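Local coordinates for protein putative fimbrium tip subunit Fim1C (Bacteroides ovatus, PDB 4EPS) that is probably a component of the tip of fimbriae, the cell-surface filaments that mediate adhesion and biofilm formation, at residues N302-V307 with T320-L325; S366-T371 with R386-N391; G428-S433 with R505-F510; E436-Q441 with G490-G495. All coordinates share one frame; numbering follows the deposited sequence.

Contact 1 of 4, residues N302-V307 with T320-L325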
loop_
_atom_site.group_PDB
_atom_site.type_symbol
_atom_site.label_atom_id
_atom_site.label_comp_id
_atom_site.label_asym_id
_atom_site.label_seq_id
_atom_site.Cartn_x
_atom_site.Cartn_y
_atom_site.Cartn_z
ATOM N N ASN A 302 12.495 3.148 13.282
ATOM C CA ASN A 302 13.189 4.354 13.734
ATOM C C ASN A 302 14.427 3.871 14.512
ATOM O O ASN A 302 14.239 3.241 15.556
ATOM C CB ASN A 302 12.238 5.227 14.592
ATOM C CG ASN A 302 12.838 6.529 15.055
ATOM O OD1 ASN A 302 14.040 6.635 15.257
ATOM N ND2 ASN A 302 12.005 7.547 15.285
ATOM N N PRO A 303 15.676 4.158 14.053
ATOM C CA PRO A 303 16.859 3.607 14.754
ATOM C C PRO A 303 17.455 4.524 15.822
ATOM O O PRO A 303 18.573 4.258 16.295
ATOM C CB PRO A 303 17.855 3.408 13.620
ATOM C CG PRO A 303 17.547 4.570 12.672
ATOM C CD PRO A 303 16.075 4.884 12.824
HETATM N N MSE A 304 16.751 5.617 16.171
HETATM C CA MSE A 304 17.275 6.520 17.194
HETATM C C MSE A 304 17.269 5.822 18.547
HETATM O O MSE A 304 16.263 5.209 18.925
HETATM C CB MSE A 304 16.499 7.833 17.223
HETATM C CG MSE A 304 16.920 8.745 16.113
HETATM SE SE MSE A 304 15.526 9.951 15.631
HETATM C CE MSE A 304 16.241 10.531 13.961
ATOM N N PRO A 305 18.408 5.861 19.284
ATOM C CA PRO A 305 18.454 5.138 20.572
ATOM C C PRO A 305 17.458 5.683 21.621
ATOM O O PRO A 305 16.924 4.901 22.417
ATOM C CB PRO A 305 19.913 5.296 21.028
ATOM C CG PRO A 305 20.441 6.460 20.310
ATOM C CD PRO A 305 19.702 6.529 18.994
ATOM N N SER A 306 17.157 6.990 21.596
ATOM C CA SER A 306 16.192 7.549 22.568
ATOM C C SER A 306 14.749 7.087 22.250
ATOM O O SER A 306 13.863 7.218 23.092
ATOM C CB SER A 306 16.277 9.073 22.620
ATOM O OG SER A 306 15.941 9.676 21.383
ATOM N N VAL A 307 14.522 6.545 21.044
ATOM C CA VAL A 307 13.231 5.994 20.630
ATOM C C VAL A 307 13.269 4.472 20.909
ATOM O O VAL A 307 12.456 3.957 21.692
ATOM C CB VAL A 307 12.884 6.352 19.143
ATOM C CG1 VAL A 307 11.600 5.657 18.686
ATOM C CG2 VAL A 307 12.751 7.868 18.963
ATOM N N THR A 320 18.612 14.334 25.058
ATOM C CA THR A 320 19.817 15.106 25.399
ATOM C C THR A 320 21.100 14.434 24.865
ATOM O O THR A 320 21.971 15.133 24.352
ATOM C CB THR A 320 19.905 15.326 26.922
ATOM O OG1 THR A 320 18.649 15.822 27.399
ATOM C CG2 THR A 320 21.025 16.279 27.309
ATOM N N ASN A 321 21.225 13.097 24.994
ATOM C CA ASN A 321 22.450 12.445 24.535
ATOM C C ASN A 321 22.250 11.624 23.224
ATOM O O ASN A 321 23.017 10.692 22.991
ATOM C CB ASN A 321 23.050 11.567 25.658
ATOM C CG ASN A 321 22.186 10.433 26.153
ATOM O OD1 ASN A 321 21.071 10.199 25.689
ATOM N ND2 ASN A 321 22.701 9.680 27.109
ATOM N N ASP A 322 21.238 11.976 22.384
ATOM C CA ASP A 322 20.959 11.282 21.112
ATOM C C ASP A 322 21.471 12.129 19.927
ATOM O O ASP A 322 20.753 12.982 19.399
ATOM C CB ASP A 322 19.456 10.939 20.957
ATOM C CG ASP A 322 19.114 9.944 19.832
ATOM O OD1 ASP A 322 19.878 9.872 18.836
ATOM O OD2 ASP A 322 18.019 9.332 19.891
ATOM N N ALA A 323 22.708 11.854 19.498
ATOM C CA ALA A 323 23.389 12.552 18.401
ATOM C C ALA A 323 22.684 12.356 17.060
ATOM O O ALA A 323 22.684 13.273 16.240
ATOM C CB ALA A 323 24.833 12.077 18.296
ATOM N N LEU A 324 22.097 11.160 16.828
ATOM C CA LEU A 324 21.376 10.861 15.593
ATOM C C LEU A 324 20.110 11.725 15.489
ATOM O O LEU A 324 19.846 12.279 14.423
ATOM C CB LEU A 324 21.025 9.349 15.536
ATOM C CG LEU A 324 20.218 8.839 14.320
ATOM C CD1 LEU A 324 20.828 9.284 12.996
ATOM C CD2 LEU A 324 20.107 7.296 14.349
ATOM N N LEU A 325 19.321 11.809 16.575
ATOM C CA LEU A 325 18.095 12.625 16.618
ATOM C C LEU A 325 18.448 14.098 16.403
ATOM O O LEU A 325 17.768 14.801 15.657
ATOM C CB LEU A 325 17.371 12.434 17.972
ATOM C CG LEU A 325 16.159 13.350 18.292
ATOM C CD1 LEU A 325 15.033 13.188 17.254
ATOM C CD2 LEU A 325 15.601 13.044 19.671
#
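The Asp322 carboxylate has Pro305 and Ser306 on one face and the backbone of Leu325 on the other. Pro305 CD sits 3.4 Å from Asp322 OD1 on the first face. On the same side Ser306 N donates to Asp322 OD2 at 3.0 Å, coming in 45° out of the carboxylate plane. From the opposite face Leu325 N reaches Asp322 OD1 at 3.0 Å, steeper still at 63°. The hydroxyl comes in at the edge: Ser306 OG gives its proton to the anti lone pair of Asp322 OD2 at 2.6 Å, so that oxygen is gripped twice. Accepting from Leu325 N, Asp322 caps helix 323-327, a first torsion of -167° setting its CG beside the carbonyl carbon; its second oxygen also takes up an N-H in the first turn of helix 305-308. One buried carboxylate thus joins the starts of two short helices. Just before helix 305-308 comes an Asx turn, Asn302 OD1 accepting from Met304 N at 3.0 Å. Beside the carboxylate, Leu324 crosses the selenomethionine at Met304, CG to CG 3.8 Å; a second Met304 conformer was modelled, so this packing is less certain. Leu324 CD2 also lies 4.1 Å from Pro303 CG.

Contact 2 of 4, residues S366-T371 with R386-N391. With SO4 (sulfate ion), chain H.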
loop_
_atom_site.group_PDB
_atom_site.type_symbol
_atom_site.label_atom_id
_atom_site.label_comp_id
_atom_site.label_asym_id
_atom_site.label_seq_id
_atom_site.Cartn_x
_atom_site.Cartn_y
_atom_site.Cartn_z
ATOM N N SER A 366 25.992 15.035 26.100
ATOM C CA SER A 366 25.381 15.167 24.779
ATOM C C SER A 366 25.665 13.976 23.847
ATOM O O SER A 366 25.086 13.908 22.753
ATOM C CB SER A 366 25.836 16.466 24.114
ATOM O OG SER A 366 27.237 16.652 24.241
ATOM N N TYR A 367 26.539 13.043 24.270
ATOM C CA TYR A 367 26.886 11.842 23.478
ATOM C C TYR A 367 26.953 10.633 24.399
ATOM O O TYR A 367 27.008 10.789 25.612
ATOM C CB TYR A 367 28.237 11.995 22.728
ATOM C CG TYR A 367 28.305 13.170 21.775
ATOM C CD1 TYR A 367 28.648 14.441 22.228
ATOM C CD2 TYR A 367 28.071 13.004 20.415
ATOM C CE1 TYR A 367 28.669 15.534 21.370
ATOM C CE2 TYR A 367 28.101 14.094 19.537
ATOM C CZ TYR A 367 28.410 15.357 20.023
ATOM O OH TYR A 367 28.481 16.450 19.199
ATOM N N VAL A 368 26.942 9.432 23.812
ATOM C CA VAL A 368 27.113 8.168 24.514
ATOM C C VAL A 368 28.554 7.724 24.229
ATOM O O VAL A 368 29.021 7.880 23.103
ATOM C CB VAL A 368 26.050 7.117 24.037
ATOM C CG1 VAL A 368 26.245 5.772 24.732
ATOM C CG2 VAL A 368 24.625 7.632 24.280
ATOM N N SER A 369 29.250 7.154 25.216
ATOM C CA SER A 369 30.601 6.651 24.987
ATOM C C SER A 369 30.598 5.524 23.937
ATOM O O SER A 369 29.611 4.787 23.815
ATOM C CB SER A 369 31.221 6.147 26.282
ATOM O OG SER A 369 32.461 5.531 25.975
ATOM N N VAL A 370 31.700 5.410 23.172
ATOM C CA VAL A 370 31.871 4.349 22.166
ATOM C C VAL A 370 32.138 2.988 22.865
ATOM O O VAL A 370 32.059 1.950 22.216
ATOM C CB VAL A 370 33.004 4.672 21.143
ATOM C CG1 VAL A 370 32.687 5.935 20.339
ATOM C CG2 VAL A 370 34.371 4.783 21.840
ATOM N N THR A 371 32.475 2.976 24.171
ATOM C CA THR A 371 32.776 1.697 24.817
ATOM C C THR A 371 31.570 0.747 24.869
ATOM O O THR A 371 30.435 1.170 25.065
ATOM C CB THR A 371 33.353 1.911 26.238
ATOM O OG1 THR A 371 34.027 0.722 26.645
ATOM C CG2 THR A 371 32.302 2.344 27.283
ATOM N N ARG A 386 23.202 -2.479 21.731
ATOM C CA ARG A 386 22.468 -1.264 21.329
ATOM C C ARG A 386 22.893 -0.718 19.967
ATOM O O ARG A 386 24.075 -0.777 19.616
ATOM C CB ARG A 386 22.655 -0.135 22.373
ATOM C CG ARG A 386 22.403 -0.537 23.839
ATOM C CD ARG A 386 20.994 -1.078 24.037
ATOM N NE ARG A 386 20.699 -1.305 25.452
ATOM C CZ ARG A 386 19.679 -2.026 25.889
ATOM N NH1 ARG A 386 18.885 -2.654 25.030
ATOM N NH2 ARG A 386 19.469 -2.164 27.191
ATOM N N PHE A 387 21.936 -0.127 19.231
ATOM C CA PHE A 387 22.206 0.507 17.926
ATOM C C PHE A 387 22.780 1.880 18.174
ATOM O O PHE A 387 22.021 2.792 18.516
ATOM C CB PHE A 387 20.905 0.648 17.124
ATOM C CG PHE A 387 20.341 -0.572 16.452
ATOM C CD1 PHE A 387 20.763 -1.847 16.816
ATOM C CD2 PHE A 387 19.399 -0.448 15.438
ATOM C CE1 PHE A 387 20.250 -2.977 16.183
ATOM C CE2 PHE A 387 18.878 -1.582 14.809
ATOM C CZ PHE A 387 19.316 -2.835 15.176
ATOM N N LEU A 388 24.106 2.040 18.041
ATOM C CA LEU A 388 24.775 3.317 18.368
ATOM C C LEU A 388 25.861 3.709 17.392
ATOM O O LEU A 388 26.672 4.575 17.716
ATOM C CB LEU A 388 25.400 3.206 19.795
ATOM C CG LEU A 388 24.375 3.180 20.951
ATOM C CD1 LEU A 388 25.023 2.713 22.238
ATOM C CD2 LEU A 388 23.713 4.558 21.129
ATOM N N GLY A 389 25.898 3.085 16.210
ATOM C CA GLY A 389 26.942 3.374 15.231
ATOM C C GLY A 389 27.021 4.837 14.825
ATOM O O GLY A 389 28.121 5.383 14.718
ATOM N N TYR A 390 25.870 5.492 14.616
ATOM C CA TYR A 390 25.917 6.908 14.214
ATOM C C TYR A 390 26.563 7.742 15.342
ATOM O O TYR A 390 27.514 8.507 15.091
ATOM C CB TYR A 390 24.543 7.470 13.810
ATOM C CG TYR A 390 24.733 8.903 13.357
ATOM C CD1 TYR A 390 25.285 9.190 12.112
ATOM C CD2 TYR A 390 24.544 9.962 14.247
ATOM C CE1 TYR A 390 25.553 10.506 11.721
ATOM C CE2 TYR A 390 24.825 11.280 13.873
ATOM C CZ TYR A 390 25.337 11.545 12.615
ATOM O OH TYR A 390 25.648 12.833 12.254
ATOM N N ASN A 391 26.089 7.552 16.583
ATOM C CA ASN A 391 26.684 8.171 17.765
ATOM C C ASN A 391 28.191 7.961 17.758
ATOM O O ASN A 391 28.957 8.911 17.963
ATOM C CB ASN A 391 26.080 7.542 19.047
ATOM C CG ASN A 391 26.815 7.949 20.295
ATOM O OD1 ASN A 391 26.516 8.982 20.890
ATOM N ND2 ASN A 391 27.810 7.164 20.701
HETATM S S SO4 H . 16.552 -4.247 27.722
HETATM O O1 SO4 H . 16.855 -5.668 27.917
HETATM O O2 SO4 H . 15.153 -3.957 28.092
HETATM O O3 SO4 H . 17.456 -3.455 28.560
HETATM O O4 SO4 H . 16.741 -3.921 26.302
#
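Asn391 takes hold of the backbone of Val368 with both ends of its carboxamide. From CB, where a first torsion of 170° puts CG opposite the backbone N, the side chain heads straight for Val368 and crosses it at about a right angle. CG comes within 3.6 Å of Val368 O. At the tip the amide divides its work: OD1 accepts from Val368 N at 3.0 Å in a nearly straight bond (170°), the donor tilted slightly from the carbonyl plane. ND2 donates to Val368 O at 2.8 Å, with the acceptor lying in the Asn391 amide plane. OD1 also packs 3.7 Å from Val368 CB and lies at the edge of the Tyr367 ring. A leucine in place of Asn391 would probably leave the buried N-H and C=O of Val368 without these mates and free the loop to shift off the helix. Val368 CG1 turns to Leu388 CD1 at 4.1 Å. Farther off, Arg386 holds a sulfate, probably from the crystallisation liquor, through NH1 and NH2 while its NE pairs with Glu378. The motif is a side-chain-to-backbone pairing: an asparagine in the first turn of helix 389-403 bonds to both backbone groups of one extended loop residue.

Contact 3 of 4, residues G428-S433 with R505-F510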
loop_
_atom_site.group_PDB
_atom_site.type_symbol
_atom_site.label_atom_id
_atom_site.label_comp_id
_atom_site.label_asym_id
_atom_site.label_seq_id
_atom_site.Cartn_x
_atom_site.Cartn_y
_atom_site.Cartn_z
ATOM N N GLY A 428 24.832 9.550 6.137
ATOM C CA GLY A 428 26.131 9.289 5.549
ATOM C C GLY A 428 26.593 7.942 6.117
ATOM O O GLY A 428 25.977 7.405 7.052
ATOM N N TRP A 429 27.646 7.375 5.553
ATOM C CA TRP A 429 28.160 6.058 5.951
ATOM C C TRP A 429 28.918 6.085 7.300
ATOM O O TRP A 429 29.722 6.996 7.556
ATOM C CB TRP A 429 29.113 5.503 4.870
ATOM C CG TRP A 429 28.472 5.228 3.530
ATOM C CD1 TRP A 429 28.791 5.814 2.331
ATOM C CD2 TRP A 429 27.445 4.261 3.243
ATOM N NE1 TRP A 429 28.030 5.270 1.324
ATOM C CE2 TRP A 429 27.189 4.321 1.854
ATOM C CE3 TRP A 429 26.725 3.334 4.027
ATOM C CZ2 TRP A 429 26.247 3.495 1.230
ATOM C CZ3 TRP A 429 25.776 2.530 3.412
ATOM C CH2 TRP A 429 25.549 2.603 2.028
ATOM N N TYR A 430 28.725 5.043 8.112
ATOM C CA TYR A 430 29.472 4.893 9.369
ATOM C C TYR A 430 29.733 3.401 9.640
ATOM O O TYR A 430 29.019 2.547 9.124
ATOM C CB TYR A 430 28.752 5.555 10.568
ATOM C CG TYR A 430 27.355 5.026 10.821
ATOM C CD1 TYR A 430 27.146 3.871 11.589
ATOM C CD2 TYR A 430 26.246 5.624 10.227
ATOM C CE1 TYR A 430 25.867 3.343 11.765
ATOM C CE2 TYR A 430 24.963 5.120 10.422
ATOM C CZ TYR A 430 24.780 3.976 11.184
ATOM O OH TYR A 430 23.514 3.505 11.379
ATOM N N VAL A 431 30.725 3.099 10.486
ATOM C CA VAL A 431 31.005 1.706 10.895
ATOM C C VAL A 431 29.914 1.334 11.900
ATOM O O VAL A 431 29.766 2.015 12.921
ATOM C CB VAL A 431 32.431 1.507 11.474
ATOM C CG1 VAL A 431 32.622 0.076 11.987
ATOM C CG2 VAL A 431 33.516 1.851 10.434
ATOM N N PRO A 432 29.119 0.279 11.641
ATOM C CA PRO A 432 28.030 -0.047 12.574
ATOM C C PRO A 432 28.538 -0.392 13.959
ATOM O O PRO A 432 29.637 -0.925 14.092
ATOM C CB PRO A 432 27.355 -1.282 11.921
ATOM C CG PRO A 432 28.451 -1.882 11.038
ATOM C CD PRO A 432 29.152 -0.659 10.496
ATOM N N SER A 433 27.733 -0.100 14.994
ATOM C CA SER A 433 28.034 -0.569 16.354
ATOM C C SER A 433 27.921 -2.089 16.329
ATOM O O SER A 433 27.278 -2.647 15.416
ATOM C CB SER A 433 27.030 0.006 17.358
ATOM O OG SER A 433 25.708 -0.334 16.947
ATOM N N ARG A 505 31.879 -3.488 6.658
ATOM C CA ARG A 505 30.585 -3.196 6.023
ATOM C C ARG A 505 30.148 -1.863 6.626
ATOM O O ARG A 505 30.317 -1.674 7.830
ATOM C CB ARG A 505 29.535 -4.292 6.273
ATOM C CG ARG A 505 29.710 -5.542 5.417
ATOM C CD ARG A 505 29.153 -5.335 4.007
ATOM N NE ARG A 505 29.436 -6.509 3.183
ATOM C CZ ARG A 505 28.974 -6.699 1.956
ATOM N NH1 ARG A 505 28.194 -5.784 1.381
ATOM N NH2 ARG A 505 29.321 -7.777 1.273
ATOM N N PHE A 506 29.705 -0.920 5.815
ATOM C CA PHE A 506 29.246 0.361 6.341
ATOM C C PHE A 506 27.740 0.383 6.361
ATOM O O PHE A 506 27.081 -0.313 5.583
ATOM C CB PHE A 506 29.801 1.536 5.503
ATOM C CG PHE A 506 31.271 1.736 5.794
ATOM C CD1 PHE A 506 32.243 1.013 5.100
ATOM C CD2 PHE A 506 31.684 2.628 6.780
ATOM C CE1 PHE A 506 33.608 1.162 5.408
ATOM C CE2 PHE A 506 33.049 2.784 7.079
ATOM C CZ PHE A 506 33.996 2.022 6.417
ATOM N N PHE A 507 27.203 1.183 7.262
ATOM C CA PHE A 507 25.780 1.427 7.402
ATOM C C PHE A 507 25.457 2.909 7.207
ATOM O O PHE A 507 26.306 3.757 7.463
ATOM C CB PHE A 507 25.332 1.071 8.823
ATOM C CG PHE A 507 24.923 -0.360 9.096
ATOM C CD1 PHE A 507 25.668 -1.423 8.584
ATOM C CD2 PHE A 507 23.889 -0.639 9.985
ATOM C CE1 PHE A 507 25.349 -2.752 8.914
ATOM C CE2 PHE A 507 23.557 -1.964 10.312
ATOM C CZ PHE A 507 24.304 -3.007 9.792
ATOM N N LEU A 508 24.201 3.208 6.880
ATOM C CA LEU A 508 23.688 4.580 6.896
ATOM C C LEU A 508 22.269 4.515 7.425
ATOM O O LEU A 508 21.638 3.461 7.335
ATOM C CB LEU A 508 23.801 5.298 5.527
ATOM C CG LEU A 508 23.012 4.802 4.297
ATOM C CD1 LEU A 508 21.484 5.055 4.437
ATOM C CD2 LEU A 508 23.516 5.540 3.048
ATOM N N GLY A 509 21.794 5.606 8.001
ATOM C CA GLY A 509 20.411 5.720 8.452
ATOM C C GLY A 509 19.666 6.594 7.453
ATOM O O GLY A 509 20.248 7.536 6.909
ATOM N N PHE A 510 18.392 6.277 7.183
ATOM C CA PHE A 510 17.535 7.065 6.254
ATOM C C PHE A 510 16.104 7.204 6.813
ATOM O O PHE A 510 15.781 6.505 7.807
ATOM C CB PHE A 510 17.514 6.420 4.847
ATOM C CG PHE A 510 16.724 5.127 4.734
ATOM C CD1 PHE A 510 17.259 3.918 5.192
ATOM C CD2 PHE A 510 15.448 5.119 4.173
ATOM C CE1 PHE A 510 16.532 2.725 5.101
ATOM C CE2 PHE A 510 14.721 3.913 4.063
ATOM C CZ PHE A 510 15.262 2.730 4.541
ATOM O OXT PHE A 510 15.311 8.027 6.277
#
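Tyr430 and Phe507 form a single antiparallel bridge, a hydrogen-bonded pair: Tyr430 N donates to Phe507 O at 2.8 Å, and Phe507 N returns an almost straight bond to Tyr430 O at 2.9 Å. Phe507 O also sits 3.3 Å above the plane of the Tyr430 ring, offset toward the rim. That ring folds back over the bridge because its CG stands between backbone N and carbonyl carbon (chi1 58°), which brings Phe507 CB over the same ring in a CH-pi contact. The Phe507 ring in turn carries Pro432 CB 3.7 Å above its centre. Leu508 covers a face of Trp429, with CD2 3.7 Å from the centroid of the six-membered ring and only 9° off its normal, while the backbone of Phe507 meets the indole edge. Cutting Trp429 back to an alanine would probably strip Leu508 of this cover, open a gap beside Phe506 CB, and leave Phe420 O without its indole N-H donor. Val431 CG2 packs 3.5 Å from Phe506 CE2. Strand 502-509 belongs to an antiparallel sheet, and its residues Phe506 and Leu508 bond on the other side to Ser338 and Val336 of strand 334-338; helix 408-419 packs against Trp429 and Phe506 through Cys416, and helix 434-438 starts right after Ser433.

Contact 4 of 4, residues E436-Q441 with G490-G495. With SO4 (sulfate ion), chain G.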
loop_
_atom_site.group_PDB
_atom_site.type_symbol
_atom_site.label_atom_id
_atom_site.label_comp_id
_atom_site.label_asym_id
_atom_site.label_seq_id
_atom_site.Cartn_x
_atom_site.Cartn_y
_atom_site.Cartn_z
ATOM N N GLU A 436 24.237 -3.155 15.982
ATOM C CA GLU A 436 23.683 -3.107 14.628
ATOM C C GLU A 436 24.103 -4.360 13.817
ATOM O O GLU A 436 23.285 -4.921 13.077
ATOM C CB GLU A 436 24.137 -1.832 13.916
ATOM C CG GLU A 436 23.288 -0.647 14.351
ATOM C CD GLU A 436 23.923 0.687 14.019
ATOM O OE1 GLU A 436 25.047 0.948 14.501
ATOM O OE2 GLU A 436 23.297 1.466 13.265
ATOM N N LEU A 437 25.376 -4.778 13.944
ATOM C CA LEU A 437 25.868 -5.972 13.229
ATOM C C LEU A 437 25.208 -7.239 13.723
ATOM O O LEU A 437 24.824 -8.072 12.907
ATOM C CB LEU A 437 27.392 -6.127 13.369
ATOM C CG LEU A 437 28.217 -5.141 12.517
ATOM C CD1 LEU A 437 29.653 -5.042 13.073
ATOM C CD2 LEU A 437 28.178 -5.524 11.018
ATOM N N VAL A 438 25.061 -7.395 15.039
ATOM C CA VAL A 438 24.447 -8.608 15.602
ATOM C C VAL A 438 23.000 -8.767 15.088
ATOM O O VAL A 438 22.592 -9.886 14.741
ATOM C CB VAL A 438 24.547 -8.587 17.149
ATOM C CG1 VAL A 438 23.582 -9.588 17.808
ATOM C CG2 VAL A 438 25.985 -8.876 17.574
ATOM N N ALA A 439 22.284 -7.645 14.917
ATOM C CA ALA A 439 20.885 -7.652 14.455
ATOM C C ALA A 439 20.718 -8.044 12.971
ATOM O O ALA A 439 19.592 -8.317 12.552
ATOM C CB ALA A 439 20.237 -6.294 14.722
ATOM N N LEU A 440 21.807 -8.092 12.175
ATOM C CA LEU A 440 21.748 -8.557 10.784
ATOM C C LEU A 440 21.380 -10.047 10.681
ATOM O O LEU A 440 20.922 -10.498 9.634
ATOM C CB LEU A 440 23.091 -8.342 10.073
ATOM C CG LEU A 440 23.501 -6.866 9.877
ATOM C CD1 LEU A 440 24.849 -6.781 9.200
ATOM C CD2 LEU A 440 22.478 -6.127 9.005
ATOM N N GLN A 441 21.635 -10.812 11.736
ATOM C CA GLN A 441 21.348 -12.244 11.692
ATOM C C GLN A 441 20.224 -12.597 12.661
ATOM O O GLN A 441 20.100 -12.006 13.734
ATOM C CB GLN A 441 22.648 -13.046 12.020
ATOM C CG GLN A 441 22.539 -14.599 11.962
ATOM C CD GLN A 441 22.127 -15.104 10.580
ATOM O OE1 GLN A 441 21.102 -14.700 10.031
ATOM N NE2 GLN A 441 22.892 -16.017 10.008
ATOM N N GLY A 490 24.206 -13.631 15.498
ATOM C CA GLY A 490 25.430 -12.843 15.459
ATOM C C GLY A 490 25.984 -12.849 16.884
ATOM O O GLY A 490 25.233 -12.972 17.869
ATOM N N SER A 491 27.290 -12.711 17.026
ATOM C CA SER A 491 27.895 -12.684 18.357
ATOM C C SER A 491 28.943 -11.589 18.400
ATOM O O SER A 491 29.786 -11.529 17.503
ATOM C CB SER A 491 28.522 -14.047 18.683
ATOM O OG SER A 491 29.234 -13.987 19.909
ATOM N N ALA A 492 28.883 -10.712 19.408
ATOM C CA ALA A 492 29.868 -9.621 19.548
ATOM C C ALA A 492 30.984 -10.088 20.487
ATOM O O ALA A 492 30.710 -10.399 21.624
ATOM C CB ALA A 492 29.200 -8.343 20.072
ATOM N N GLY A 493 32.210 -10.197 19.978
ATOM C CA GLY A 493 33.354 -10.653 20.752
ATOM C C GLY A 493 34.298 -9.511 21.040
ATOM O O GLY A 493 34.336 -8.537 20.294
ATOM N N THR A 494 35.122 -9.652 22.066
ATOM C CA THR A 494 36.018 -8.565 22.468
ATOM C C THR A 494 37.459 -8.674 21.930
ATOM O O THR A 494 38.296 -7.862 22.327
ATOM C CB THR A 494 36.030 -8.502 23.994
ATOM O OG1 THR A 494 36.574 -9.720 24.506
ATOM C CG2 THR A 494 34.642 -8.244 24.582
ATOM N N GLY A 495 37.739 -9.622 21.033
ATOM C CA GLY A 495 39.111 -9.852 20.560
ATOM C C GLY A 495 39.605 -9.048 19.364
ATOM O O GLY A 495 40.613 -9.404 18.758
HETATM S S SO4 G . 36.810 -9.926 28.107
HETATM O O1 SO4 G . 37.368 -11.170 27.563
HETATM O O2 SO4 G . 35.449 -10.186 28.594
HETATM O O3 SO4 G . 37.639 -9.395 29.173
HETATM O O4 SO4 G . 36.754 -8.901 27.072
HETATM O O HOH W 1 21.727 -12.293 16.180
#
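Val438 and Gly490 meet mostly by van der Waals packing, their CA atoms just 4.3 Å apart. Val438 lays its two methyls along the strand: CG1, opposite the backbone N (chi1 163°), lies 3.8 Å from Gly490 O, whereas CG2 runs on to Ala492, 4.1 Å from Ala492 CB. Glycine is what permits this closeness, for a beta-carbon at Gly490 would point at the helix and collide with Val438 CA. Gln441 adds its aliphatic part, CB 3.9 Å from Gly490 N, before the chain bends at chi2 and carries the amide away to Ser486 O and Asn445.

The polar link between the segments runs through water. Water 1 donates to Val438 O at 2.9 Å and accepts from Gly490 N at 2.9 Å, so it satisfies a strand N-H and the carbonyl of Val438 together. Val438 O is shared, because Gln441 N also bonds to it and closes a type I turn from Val438 to Gln441.

A bound ion lies farther along the strand, away from the helix, where Thr494 OG1 gives a hydrogen bond of 2.7 Å to sulfate O4; Arg475 holds the same ion, which probably came from the crystallisation liquor.

In the fold this is short helix 434-438 and the type I turn from Val438 laid against strand 490-497, outermost within this chain in the three-stranded antiparallel sheet formed with 479-485 and 469-474, at the protein surface.

The four contacts lie on one side of the chain's centre. Contact 1 touches only contact 2, while 2, 3 and 4 all touch one another; from contact 1 the nearest atoms are about 5 Å away in contact 3 and about 6 Å in contact 4. Contacts 1 and 2, centres about 9 Å apart, pack through Leu324 on Tyr390 and Pro305 on Leu388. Contact 2 reaches contact 3 by Ser433 OG, 3.1 Å from Leu388 N, and contact 4 by Glu436 OE1, 2.9 Å from Gly389 N. Glu436 OE2 lies 2.8 Å from Tyr430 OH, so one carboxylate ties 2, 3 and 4 together. A glycerol, probably from the crystallisation liquor, lies about 4 Å from the Tyr430 side chain.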